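Methyltransferase domain-containing protein (Serratia marcescens, PDB 7CLU) probably transfers a methyl group from S-adenosyl-L-methionine to a hydroxyl oxygen of a precursor in the prodigiosin pathway, recognising its substrate by induced fit. Local coordinates at residues A[173-178]-A[232-237]; A[225-230]-A[259-264]; A[238-243]-A[269-274]; A[253-258]-A[311-316]. All coordinates share one frame; numbering follows the deposited sequence.

Interaction 1: residues A[173-178]-A[232-237]; sequences LDIGSG and LPIGGY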
loop_
_atom_site.group_PDB
_atom_site.type_symbol
_atom_site.label_atom_id
_atom_site.label_comp_id
_atom_site.label_asym_id
_atom_site.label_seq_id
_atom_site.Cartn_x
_atom_site.Cartn_y
_atom_site.Cartn_z
ATOM N N LEU A 173 28.838 -10.029 23.161
ATOM C CA LEU A 173 28.355 -11.047 22.243
ATOM C C LEU A 173 27.002 -10.636 21.687
ATOM O O LEU A 173 26.110 -10.229 22.436
ATOM C CB LEU A 173 28.261 -12.411 22.931
ATOM C CG LEU A 173 27.846 -13.552 21.990
ATOM C CD1 LEU A 173 28.635 -14.819 22.285
ATOM C CD2 LEU A 173 26.376 -13.820 22.163
ATOM N N ASP A 174 26.852 -10.758 20.375
ATOM C CA ASP A 174 25.639 -10.375 19.662
ATOM C C ASP A 174 24.921 -11.649 19.230
ATOM O O ASP A 174 25.476 -12.459 18.473
ATOM C CB ASP A 174 25.983 -9.512 18.446
ATOM C CG ASP A 174 24.787 -8.734 17.899
ATOM O OD1 ASP A 174 23.807 -8.486 18.635
ATOM O OD2 ASP A 174 24.841 -8.354 16.707
ATOM N N ILE A 175 23.689 -11.819 19.680
ATOM C CA ILE A 175 22.956 -13.044 19.392
ATOM C C ILE A 175 22.201 -12.886 18.080
ATOM O O ILE A 175 21.314 -12.032 17.957
ATOM C CB ILE A 175 21.998 -13.417 20.527
ATOM C CG1 ILE A 175 22.787 -13.725 21.804
ATOM C CG2 ILE A 175 21.177 -14.601 20.085
ATOM C CD1 ILE A 175 21.982 -14.401 22.896
ATOM N N GLY A 176 22.545 -13.726 17.108
ATOM C CA GLY A 176 21.759 -13.804 15.894
ATOM C C GLY A 176 21.960 -12.630 14.968
ATOM O O GLY A 176 21.040 -12.279 14.220
ATOM N N SER A 177 23.131 -11.985 15.040
ATOM C CA SER A 177 23.579 -11.005 14.053
ATOM C C SER A 177 23.300 -11.509 12.644
ATOM O O SER A 177 23.600 -12.658 12.308
ATOM C CB SER A 177 25.089 -10.756 14.202
ATOM O OG SER A 177 25.428 -9.668 15.047
ATOM N N GLY A 178 22.740 -10.646 11.814
ATOM C CA GLY A 178 22.703 -11.008 10.418
ATOM C C GLY A 178 24.112 -11.125 9.872
ATOM O O GLY A 178 24.574 -12.213 9.506
ATOM N N LEU A 232 23.276 -22.034 24.655
ATOM C CA LEU A 232 23.904 -20.723 24.487
ATOM C C LEU A 232 25.250 -20.706 25.193
ATOM O O LEU A 232 25.313 -20.448 26.410
ATOM C CB LEU A 232 23.000 -19.622 25.026
ATOM C CG LEU A 232 21.687 -19.470 24.261
ATOM C CD1 LEU A 232 20.675 -18.662 25.055
ATOM C CD2 LEU A 232 21.947 -18.849 22.883
ATOM N N PRO A 233 26.342 -20.972 24.485
ATOM C CA PRO A 233 27.671 -20.898 25.118
ATOM C C PRO A 233 28.125 -19.450 25.234
ATOM O O PRO A 233 29.047 -18.987 24.562
ATOM C CB PRO A 233 28.538 -21.713 24.155
ATOM C CG PRO A 233 27.945 -21.447 22.832
ATOM C CD PRO A 233 26.435 -21.311 23.055
ATOM N N ILE A 234 27.439 -18.706 26.091
ATOM C CA ILE A 234 27.599 -17.263 26.170
ATOM C C ILE A 234 28.065 -16.826 27.559
ATOM O O ILE A 234 27.994 -15.650 27.892
ATOM C CB ILE A 234 26.295 -16.552 25.758
ATOM C CG1 ILE A 234 25.210 -16.729 26.819
ATOM C CG2 ILE A 234 25.792 -17.107 24.428
ATOM C CD1 ILE A 234 23.865 -16.094 26.445
ATOM N N GLY A 235 28.574 -17.767 28.360
ATOM C CA GLY A 235 28.939 -17.481 29.744
ATOM C C GLY A 235 30.141 -16.568 29.916
ATOM O O GLY A 235 30.269 -15.913 30.960
ATOM N N GLY A 236 31.020 -16.499 28.929
ATOM C CA GLY A 236 32.172 -15.633 29.079
ATOM C C GLY A 236 31.958 -14.212 28.590
ATOM O O GLY A 236 32.931 -13.523 28.289
ATOM N N TYR A 237 30.711 -13.750 28.483
ATOM C CA TYR A 237 30.435 -12.442 27.887
ATOM C C TYR A 237 29.597 -11.619 28.847
ATOM O O TYR A 237 28.437 -11.955 29.106
ATOM C CB TYR A 237 29.750 -12.593 26.526
ATOM C CG TYR A 237 30.679 -13.250 25.541
ATOM C CD1 TYR A 237 31.589 -12.499 24.812
ATOM C CD2 TYR A 237 30.708 -14.632 25.402
ATOM C CE1 TYR A 237 32.477 -13.101 23.943
ATOM C CE2 TYR A 237 31.599 -15.243 24.528
ATOM C CZ TYR A 237 32.480 -14.469 23.805
ATOM O OH TYR A 237 33.365 -15.063 22.931
#

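Interaction 2: residues A[225-230]-A[259-264]; sequences GDVISG and RNIYRA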
loop_
_atom_site.group_PDB
_atom_site.type_symbol
_atom_site.label_atom_id
_atom_site.label_comp_id
_atom_site.label_asym_id
_atom_site.label_seq_id
_atom_site.Cartn_x
_atom_site.Cartn_y
_atom_site.Cartn_z
ATOM N N GLY A 225 25.035 -21.772 18.595
ATOM C CA GLY A 225 24.058 -21.852 19.658
ATOM C C GLY A 225 22.663 -21.649 19.115
ATOM O O GLY A 225 22.453 -21.476 17.907
ATOM N N ASP A 226 21.710 -21.635 20.044
ATOM C CA ASP A 226 20.286 -21.640 19.717
ATOM C C ASP A 226 19.555 -20.964 20.868
ATOM O O ASP A 226 19.504 -21.518 21.971
ATOM C CB ASP A 226 19.788 -23.074 19.516
ATOM C CG ASP A 226 18.466 -23.157 18.755
ATOM O OD1 ASP A 226 17.512 -22.390 19.058
ATOM O OD2 ASP A 226 18.386 -24.025 17.857
ATOM N N VAL A 227 18.969 -19.792 20.614
ATOM C CA VAL A 227 18.196 -19.132 21.662
ATOM C C VAL A 227 16.924 -19.895 21.992
ATOM O O VAL A 227 16.398 -19.763 23.101
ATOM C CB VAL A 227 17.846 -17.682 21.280
ATOM C CG1 VAL A 227 19.009 -16.790 21.532
ATOM C CG2 VAL A 227 17.355 -17.604 19.842
ATOM N N ILE A 228 16.371 -20.649 21.039
ATOM C CA ILE A 228 15.114 -21.348 21.306
ATOM C C ILE A 228 15.348 -22.529 22.238
ATOM O O ILE A 228 14.752 -22.620 23.316
ATOM C CB ILE A 228 14.440 -21.794 19.997
ATOM C CG1 ILE A 228 14.027 -20.574 19.168
ATOM C CG2 ILE A 228 13.247 -22.699 20.300
ATOM C CD1 ILE A 228 13.242 -19.534 19.949
ATOM N N SER A 229 16.222 -23.454 21.841
ATOM C CA SER A 229 16.516 -24.565 22.734
ATOM C C SER A 229 17.302 -24.109 23.951
ATOM O O SER A 229 17.361 -24.846 24.939
ATOM C CB SER A 229 17.278 -25.681 22.004
ATOM O OG SER A 229 18.540 -25.244 21.534
ATOM N N GLY A 230 17.910 -22.923 23.903
ATOM C CA GLY A 230 18.635 -22.409 25.046
ATOM C C GLY A 230 20.066 -22.867 25.137
ATOM O O GLY A 230 20.727 -22.595 26.143
ATOM N N ARG A 259 14.385 -16.143 29.291
ATOM C CA ARG A 259 14.812 -17.059 30.340
ATOM C C ARG A 259 16.000 -17.891 29.876
ATOM O O ARG A 259 16.922 -18.160 30.652
ATOM C CB ARG A 259 13.640 -17.952 30.758
ATOM C CG ARG A 259 12.592 -17.244 31.614
ATOM C CD ARG A 259 11.752 -18.236 32.430
ATOM N NE ARG A 259 10.841 -18.991 31.581
ATOM C CZ ARG A 259 9.534 -18.759 31.503
ATOM N NH1 ARG A 259 8.995 -17.796 32.242
ATOM N NH2 ARG A 259 8.765 -19.494 30.697
ATOM N N ASN A 260 16.008 -18.291 28.601
ATOM C CA ASN A 260 17.129 -19.075 28.084
ATOM C C ASN A 260 18.424 -18.278 28.130
ATOM O O ASN A 260 19.475 -18.808 28.517
ATOM C CB ASN A 260 16.842 -19.541 26.652
ATOM C CG ASN A 260 15.922 -20.752 26.599
ATOM O OD1 ASN A 260 15.650 -21.379 27.623
ATOM N ND2 ASN A 260 15.442 -21.084 25.403
ATOM N N ILE A 261 18.374 -17.005 27.723
ATOM C CA ILE A 261 19.560 -16.154 27.794
ATOM C C ILE A 261 19.951 -15.887 29.241
ATOM O O ILE A 261 21.134 -15.927 29.590
ATOM C CB ILE A 261 19.323 -14.841 27.033
ATOM C CG1 ILE A 261 19.166 -15.131 25.532
ATOM C CG2 ILE A 261 20.471 -13.879 27.313
ATOM C CD1 ILE A 261 18.793 -13.917 24.700
ATOM N N TYR A 262 18.970 -15.591 30.098
ATOM C CA TYR A 262 19.265 -15.333 31.504
ATOM C C TYR A 262 20.008 -16.502 32.134
ATOM O O TYR A 262 21.001 -16.304 32.846
ATOM C CB TYR A 262 17.974 -15.060 32.271
ATOM C CG TYR A 262 18.205 -14.789 33.735
ATOM C CD1 TYR A 262 18.510 -13.509 34.176
ATOM C CD2 TYR A 262 18.137 -15.816 34.682
ATOM C CE1 TYR A 262 18.733 -13.242 35.513
ATOM C CE2 TYR A 262 18.366 -15.560 36.028
ATOM C CZ TYR A 262 18.661 -14.267 36.436
ATOM O OH TYR A 262 18.887 -13.987 37.765
ATOM N N ARG A 263 19.547 -17.726 31.869
ATOM C CA ARG A 263 20.161 -18.903 32.477
ATOM C C ARG A 263 21.607 -19.052 32.028
ATOM O O ARG A 263 22.480 -19.431 32.819
ATOM C CB ARG A 263 19.350 -20.150 32.124
ATOM C CG ARG A 263 19.839 -21.413 32.806
ATOM C CD ARG A 263 18.861 -22.568 32.638
ATOM N NE ARG A 263 18.733 -22.991 31.246
ATOM C CZ ARG A 263 17.653 -22.789 30.494
ATOM N NH1 ARG A 263 16.592 -22.167 31.004
ATOM N NH2 ARG A 263 17.633 -23.218 29.236
ATOM N N ALA A 264 21.888 -18.710 30.771
ATOM C CA ALA A 264 23.213 -18.913 30.199
ATOM C C ALA A 264 24.185 -17.778 30.493
ATOM O O ALA A 264 25.397 -17.978 30.359
ATOM C CB ALA A 264 23.092 -19.123 28.687
HETATM O O HOH W 1 20.104 -21.445 28.460
#

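Interaction 3: residues A[238-243]-A[269-274]; sequences DLIHLG and GRFIAS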
loop_
_atom_site.group_PDB
_atom_site.type_symbol
_atom_site.label_atom_id
_atom_site.label_comp_id
_atom_site.label_asym_id
_atom_site.label_seq_id
_atom_site.Cartn_x
_atom_site.Cartn_y
_atom_site.Cartn_z
ATOM N N ASP A 238 30.186 -10.534 29.367
ATOM C CA ASP A 238 29.507 -9.699 30.352
ATOM C C ASP A 238 28.517 -8.713 29.733
ATOM O O ASP A 238 27.770 -8.071 30.480
ATOM C CB ASP A 238 30.542 -8.955 31.217
ATOM C CG ASP A 238 31.526 -8.142 30.388
ATOM O OD1 ASP A 238 32.285 -8.729 29.602
ATOM O OD2 ASP A 238 31.537 -6.907 30.522
ATOM N N LEU A 239 28.466 -8.603 28.400
ATOM C CA LEU A 239 27.411 -7.870 27.702
ATOM C C LEU A 239 26.873 -8.736 26.568
ATOM O O LEU A 239 27.644 -9.204 25.720
ATOM C CB LEU A 239 27.909 -6.519 27.147
ATOM C CG LEU A 239 26.850 -5.673 26.404
ATOM C CD1 LEU A 239 25.643 -5.332 27.290
ATOM C CD2 LEU A 239 27.455 -4.393 25.843
ATOM N N ILE A 240 25.554 -8.959 26.564
ATOM C CA ILE A 240 24.881 -9.759 25.546
ATOM C C ILE A 240 23.781 -8.919 24.923
ATOM O O ILE A 240 23.019 -8.250 25.634
ATOM C CB ILE A 240 24.282 -11.060 26.131
ATOM C CG1 ILE A 240 25.356 -11.869 26.862
ATOM C CG2 ILE A 240 23.661 -11.903 25.029
ATOM C CD1 ILE A 240 26.257 -12.612 25.943
ATOM N N HIS A 241 23.665 -8.984 23.597
ATOM C CA HIS A 241 22.706 -8.170 22.870
ATOM C C HIS A 241 21.903 -9.044 21.927
ATOM O O HIS A 241 22.449 -9.942 21.277
ATOM C CB HIS A 241 23.383 -7.043 22.041
ATOM C CG HIS A 241 22.425 -6.315 21.147
ATOM N ND1 HIS A 241 22.464 -6.408 19.771
ATOM C CD2 HIS A 241 21.370 -5.516 21.440
ATOM C CE1 HIS A 241 21.497 -5.672 19.254
ATOM N NE2 HIS A 241 20.811 -5.127 20.245
ATOM N N LEU A 242 20.608 -8.765 21.854
ATOM C CA LEU A 242 19.687 -9.461 20.963
ATOM C C LEU A 242 19.019 -8.381 20.126
ATOM O O LEU A 242 18.249 -7.569 20.655
ATOM C CB LEU A 242 18.674 -10.289 21.750
ATOM C CG LEU A 242 17.626 -11.078 20.943
ATOM C CD1 LEU A 242 18.309 -12.160 20.128
ATOM C CD2 LEU A 242 16.591 -11.689 21.860
ATOM N N GLY A 243 19.334 -8.355 18.835
ATOM C CA GLY A 243 18.893 -7.260 17.989
ATOM C C GLY A 243 17.551 -7.456 17.308
ATOM O O GLY A 243 17.465 -8.195 16.331
ATOM N N GLY A 269 26.203 -10.394 34.730
ATOM C CA GLY A 269 26.240 -9.969 33.348
ATOM C C GLY A 269 25.096 -9.033 33.011
ATOM O O GLY A 269 24.102 -8.932 33.732
ATOM N N ARG A 270 25.244 -8.339 31.881
ATOM C CA ARG A 270 24.227 -7.428 31.373
ATOM C C ARG A 270 23.665 -7.950 30.053
ATOM O O ARG A 270 24.403 -8.501 29.228
ATOM C CB ARG A 270 24.804 -6.028 31.163
ATOM C CG ARG A 270 23.788 -4.984 30.720
ATOM C CD ARG A 270 24.387 -3.579 30.777
ATOM N NE ARG A 270 24.465 -3.106 32.153
ATOM C CZ ARG A 270 25.078 -1.993 32.547
ATOM N NH1 ARG A 270 25.696 -1.206 31.663
ATOM N NH2 ARG A 270 25.074 -1.671 33.837
ATOM N N PHE A 271 22.363 -7.777 29.858
ATOM C CA PHE A 271 21.715 -8.165 28.612
ATOM C C PHE A 271 20.921 -6.984 28.073
ATOM O O PHE A 271 20.251 -6.273 28.827
ATOM C CB PHE A 271 20.804 -9.383 28.789
ATOM C CG PHE A 271 19.923 -9.650 27.593
ATOM C CD1 PHE A 271 20.462 -10.139 26.413
ATOM C CD2 PHE A 271 18.567 -9.385 27.640
ATOM C CE1 PHE A 271 19.662 -10.367 25.306
ATOM C CE2 PHE A 271 17.771 -9.606 26.539
ATOM C CZ PHE A 271 18.327 -10.094 25.372
ATOM N N ILE A 272 21.020 -6.759 26.769
ATOM C CA ILE A 272 20.298 -5.689 26.109
ATOM C C ILE A 272 19.548 -6.274 24.919
ATOM O O ILE A 272 20.146 -6.950 24.081
ATOM C CB ILE A 272 21.234 -4.574 25.617
ATOM C CG1 ILE A 272 22.099 -4.005 26.756
ATOM C CG2 ILE A 272 20.412 -3.515 24.914
ATOM C CD1 ILE A 272 23.034 -2.835 26.310
ATOM N N ALA A 273 18.257 -5.997 24.829
ATOM C CA ALA A 273 17.496 -6.237 23.609
ATOM C C ALA A 273 17.199 -4.890 22.971
ATOM O O ALA A 273 16.696 -3.997 23.653
ATOM C CB ALA A 273 16.187 -6.961 23.904
ATOM N N SER A 274 17.493 -4.740 21.682
ATOM C CA SER A 274 17.088 -3.543 20.955
ATOM C C SER A 274 15.764 -3.841 20.253
ATOM O O SER A 274 15.647 -4.848 19.557
ATOM C CB SER A 274 18.152 -3.084 19.948
ATOM O OG SER A 274 18.664 -4.120 19.131
#

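Interaction 4: residues A[253-258]-A[311-316]; sequences TQLTIL and LDRFRL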
loop_
_atom_site.group_PDB
_atom_site.type_symbol
_atom_site.label_atom_id
_atom_site.label_comp_id
_atom_site.label_asym_id
_atom_site.label_seq_id
_atom_site.Cartn_x
_atom_site.Cartn_y
_atom_site.Cartn_z
ATOM N N THR A 253 6.724 -17.071 24.000
ATOM C CA THR A 253 8.010 -17.458 23.428
ATOM C C THR A 253 9.090 -16.440 23.770
ATOM O O THR A 253 10.255 -16.803 24.001
ATOM C CB THR A 253 7.869 -17.605 21.914
ATOM O OG1 THR A 253 6.858 -18.586 21.636
ATOM C CG2 THR A 253 9.204 -18.009 21.264
ATOM N N GLN A 254 8.732 -15.157 23.790
ATOM C CA GLN A 254 9.698 -14.151 24.219
ATOM C C GLN A 254 10.218 -14.476 25.613
ATOM O O GLN A 254 11.423 -14.375 25.880
ATOM C CB GLN A 254 9.065 -12.763 24.196
ATOM C CG GLN A 254 8.603 -12.296 22.828
ATOM C CD GLN A 254 8.145 -10.858 22.866
ATOM O OE1 GLN A 254 8.568 -10.083 23.735
ATOM N NE2 GLN A 254 7.278 -10.477 21.917
ATOM N N LEU A 255 9.319 -14.897 26.500
ATOM C CA LEU A 255 9.718 -15.275 27.852
ATOM C C LEU A 255 10.707 -16.437 27.828
ATOM O O LEU A 255 11.687 -16.444 28.583
ATOM C CB LEU A 255 8.474 -15.636 28.660
ATOM C CG LEU A 255 8.294 -15.118 30.076
ATOM C CD1 LEU A 255 8.318 -13.588 30.079
ATOM C CD2 LEU A 255 6.986 -15.645 30.644
ATOM N N THR A 256 10.468 -17.424 26.959
ATOM C CA THR A 256 11.365 -18.574 26.874
ATOM C C THR A 256 12.755 -18.149 26.412
ATOM O O THR A 256 13.771 -18.544 27.001
ATOM C CB THR A 256 10.786 -19.624 25.926
ATOM O OG1 THR A 256 9.576 -20.159 26.480
ATOM C CG2 THR A 256 11.787 -20.727 25.700
ATOM N N ILE A 257 12.812 -17.344 25.345
ATOM C CA ILE A 257 14.083 -16.810 24.857
ATOM C C ILE A 257 14.813 -16.065 25.969
ATOM O O ILE A 257 16.017 -16.256 26.185
ATOM C CB ILE A 257 13.836 -15.889 23.648
ATOM C CG1 ILE A 257 13.421 -16.701 22.417
ATOM C CG2 ILE A 257 15.056 -15.065 23.378
ATOM C CD1 ILE A 257 12.587 -15.917 21.421
ATOM N N LEU A 258 14.095 -15.190 26.679
ATOM C CA LEU A 258 14.726 -14.344 27.682
ATOM C C LEU A 258 15.194 -15.168 28.876
ATOM O O LEU A 258 16.273 -14.917 29.430
ATOM C CB LEU A 258 13.758 -13.261 28.141
ATOM C CG LEU A 258 13.391 -12.102 27.196
ATOM C CD1 LEU A 258 12.228 -11.341 27.799
ATOM C CD2 LEU A 258 14.591 -11.175 26.981
ATOM N N LEU A 311 9.689 -4.443 29.781
ATOM C CA LEU A 311 10.226 -4.454 31.138
ATOM C C LEU A 311 9.626 -5.593 31.948
ATOM O O LEU A 311 10.355 -6.327 32.627
ATOM C CB LEU A 311 9.963 -3.116 31.829
ATOM C CG LEU A 311 10.751 -1.912 31.318
ATOM C CD1 LEU A 311 10.396 -0.644 32.084
ATOM C CD2 LEU A 311 12.243 -2.187 31.392
ATOM N N ASP A 312 8.298 -5.770 31.862
ATOM C CA ASP A 312 7.632 -6.840 32.597
ATOM C C ASP A 312 8.188 -8.202 32.211
ATOM O O ASP A 312 8.393 -9.065 33.075
ATOM C CB ASP A 312 6.122 -6.800 32.343
ATOM C CG ASP A 312 5.454 -5.555 32.912
ATOM O OD1 ASP A 312 6.044 -4.899 33.798
ATOM O OD2 ASP A 312 4.329 -5.229 32.468
ATOM N N ARG A 313 8.447 -8.412 30.916
ATOM C CA ARG A 313 8.967 -9.700 30.471
ATOM C C ARG A 313 10.406 -9.906 30.922
ATOM O O ARG A 313 10.792 -11.031 31.264
ATOM C CB ARG A 313 8.846 -9.825 28.947
ATOM C CG ARG A 313 7.424 -10.046 28.512
ATOM C CD ARG A 313 7.212 -10.131 26.999
ATOM N NE ARG A 313 5.827 -9.758 26.724
ATOM C CZ ARG A 313 5.447 -9.019 25.697
ATOM N NH1 ARG A 313 6.353 -8.591 24.823
ATOM N NH2 ARG A 313 4.167 -8.713 25.544
ATOM N N PHE A 314 11.219 -8.843 30.923
ATOM C CA PHE A 314 12.564 -8.951 31.478
ATOM C C PHE A 314 12.516 -9.424 32.931
ATOM O O PHE A 314 13.208 -10.377 33.312
ATOM C CB PHE A 314 13.297 -7.608 31.373
ATOM C CG PHE A 314 14.143 -7.462 30.132
ATOM C CD1 PHE A 314 13.605 -7.712 28.869
ATOM C CD2 PHE A 314 15.473 -7.073 30.224
ATOM C CE1 PHE A 314 14.386 -7.564 27.717
ATOM C CE2 PHE A 314 16.266 -6.922 29.088
ATOM C CZ PHE A 314 15.727 -7.162 27.826
ATOM N N ARG A 315 11.681 -8.779 33.752
ATOM C CA ARG A 315 11.608 -9.136 35.167
ATOM C C ARG A 315 11.111 -10.564 35.343
ATOM O O ARG A 315 11.713 -11.352 36.084
ATOM C CB ARG A 315 10.713 -8.146 35.915
ATOM C CG ARG A 315 11.129 -6.704 35.694
ATOM C CD ARG A 315 10.296 -5.712 36.485
ATOM N NE ARG A 315 11.101 -4.536 36.786
ATOM C CZ ARG A 315 10.787 -3.288 36.454
ATOM N NH1 ARG A 315 9.651 -3.019 35.812
ATOM N NH2 ARG A 315 11.620 -2.302 36.774
ATOM N N LEU A 316 10.023 -10.922 34.645
ATOM C CA LEU A 316 9.490 -12.281 34.720
ATOM C C LEU A 316 10.534 -13.321 34.338
ATOM O O LEU A 316 10.489 -14.458 34.828
ATOM C CB LEU A 316 8.265 -12.421 33.808
ATOM C CG LEU A 316 6.881 -12.204 34.410
ATOM C CD1 LEU A 316 5.805 -12.627 33.411
ATOM C CD2 LEU A 316 6.732 -12.971 35.722
#

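Interaction 1: residues A[173-178]-A[232-237]
L173 lies across one face of the Y237 ring. Its CD1 methyl makes a CH-pi contact, 3.9 Å from the centroid of that ring and 20° off the ring normal. The methyl is displaced toward the CD2-CE2 rim. CB of L173 covers the root of the same face and stands 3.7 Å from CG of Y237. The leucine side chain and the tyrosine cross at about a right angle. L173 has CG anti to its own nitrogen (chi1 -176°), which sends the branch toward the loop. The second methyl, CD2, meets CG2 of I234 at 4.0 Å. One leucine thus touches both ends of the type I turn that runs from I234 to Y237. The turn has a bond from Y237 N to I234 O, which is weak at 3.4 Å. Further along the strand the contacts are longer. CD1 of I175 sits 4.4 Å from CD2 of L232 and equally far from CD1 of I234. The contact is wholly apolar and mostly buried. It lays the loop that leads into strand 239-243 against strand 171-175, in the Rossmann-like sheet of the methyltransferase domain. I175 also touches V227, a residue of the S-adenosyl-L-homocysteine site. Strand 194-199 flanks L173 and Y237 through A196, while I240 of strand 239-243 packs on L173, I175 and I234. Helix 251-264 closes over L232 and I234 with A264, and its I261 reaches I175 and L232.

Interaction 2: residues A[225-230]-A[259-264]
With chi1 at -79°, N260 turns CG away from its carbonyl carbon and points its amide at the loop 225-230. A chi2 of -11° then directs ND2 toward the carbonyl of V227. The hydrogen bond from N260 ND2 to V227 O is 2.8 Å long and nearly straight. The acceptor lies close to the amide plane. I228 O is also near, 2.7 Å from N260 ND2. R263 NH2 donates to N260 OD1 at 3.1 Å from above the carbonyl plane, which grips the amide at its other end. G230 packs against this group, with its CA 3.5 Å from N260 CG. One water joins the backbones, donating to G230 O and N260 O. CG1 of V227 meets CD1 of I261 at 4.3 Å. Within the loop, D226 OD1 accepts from I228 N and S229 N. The bond from I228 N uses the anti lone pair and forms an Asx turn. The added bond from S229 N comes from above the carboxylate plane and extends it to an Asx motif. D226 and V227 belong to the S-adenosyl-L-homocysteine site, and a loop after a strand that carries cofactor contacts is characteristic of Rossmann-like methyltransferases.

Interaction 3: residues A[238-243]-A[269-274]
H241 reaches over to strand 270-275 from the neighbouring parallel strand 239-243. These are the two strands of a beta-alpha-beta unit linked by helix 251-264, in a Rossmann-like sheet. CB of H241 lies 3.8 Å from I272 O. A chi1 of 172° sets CG opposite the backbone N and swings the ring toward the partner strand. CG stays near the same oxygen, and CD2 comes to 3.2 Å from I272 O. CE1 is close to S274 OG. NE2 at the far side of the ring hydrogen-bonds S274 OG at 2.6 Å, and either atom could be the donor. ND1 is held by D174, and S274 OG also meets R331 of the S-adenosyl-L-homocysteine site. The imidazole is therefore bonded through both nitrogens. On the same face of the sheet L239 CD1 packs on I272 CD1. The opposite face carries I240, F271 and L242. R270 packs its CG on L239 CD1, while its NE forms a salt bridge with E337. The backbones are joined in parallel register by five hydrogen bonds, from R270 N-D238 O to S274 N-L242 O. L242 CB meets F271 CZ at 3.6 Å, at the edge of the phenyl ring and near its plane.

Interaction 4: residues A[253-258]-A[311-316]
R313 is the first residue of 311-316 to touch helix 253-258. Its CB rests between two leucines, 3.9 Å from L258 CD1 and 4.0 Å from L255 CD1. CG of R313 also lies beside L255 CD1. The chain then runs extended from CG to NE, which takes the guanidinium along to Q254. There NH1 of R313 donates to Q254 OE1 at 2.9 Å. This bond is weak, for the N-H...O angle is only 129°. The amide and guanidinium planes stand almost perpendicular, 89° apart. Both groups have further partners: S305 OG for R313 NH1, and the carbonyl of Y249 for Q254 NE2. The side chain of Q254 is about 5 Å from that of H247, the predicted proton acceptor. The carbonyl O of R313 faces the methyls CD1 of L255 and L258. The axes of the two segments cross at -50° and pass 9.3 Å apart, on one side of the Rossmann-like sheet. Next comes F314. Its CB points away from the other helix, yet the ring swings back to it. CE1 of F314 meets L258 CD2 at 3.7 Å, and the two side chains cross at about a right angle. The ring also meets F271 of strand 270-275 and F319. L316 comes last and is exposed. Its CB lies 3.9 Å from L255 CD1, the same methyl that touches R313.

Overall arrangement
All four contacts belong to the methyltransferase domain. Interactions 1 and 3 are buried in the sheet region. The first is apolar packing of a loop on a strand. Interaction 3 is backbone pairing with a polar histidine-serine link, and it shares the sheet with strand 171-175 of interaction 1. Interactions 2 and 4 are only partly buried, and both use helix 251-264. One end of that helix holds the cofactor-site loop through an amide and a water, while its earlier turns meet helix 307-316 through leucines and one weak polar bond. I261 packs on I175 and F271, so interaction 2 touches interactions 1 and 3. F271 also meets F314 and L258 of interaction 4.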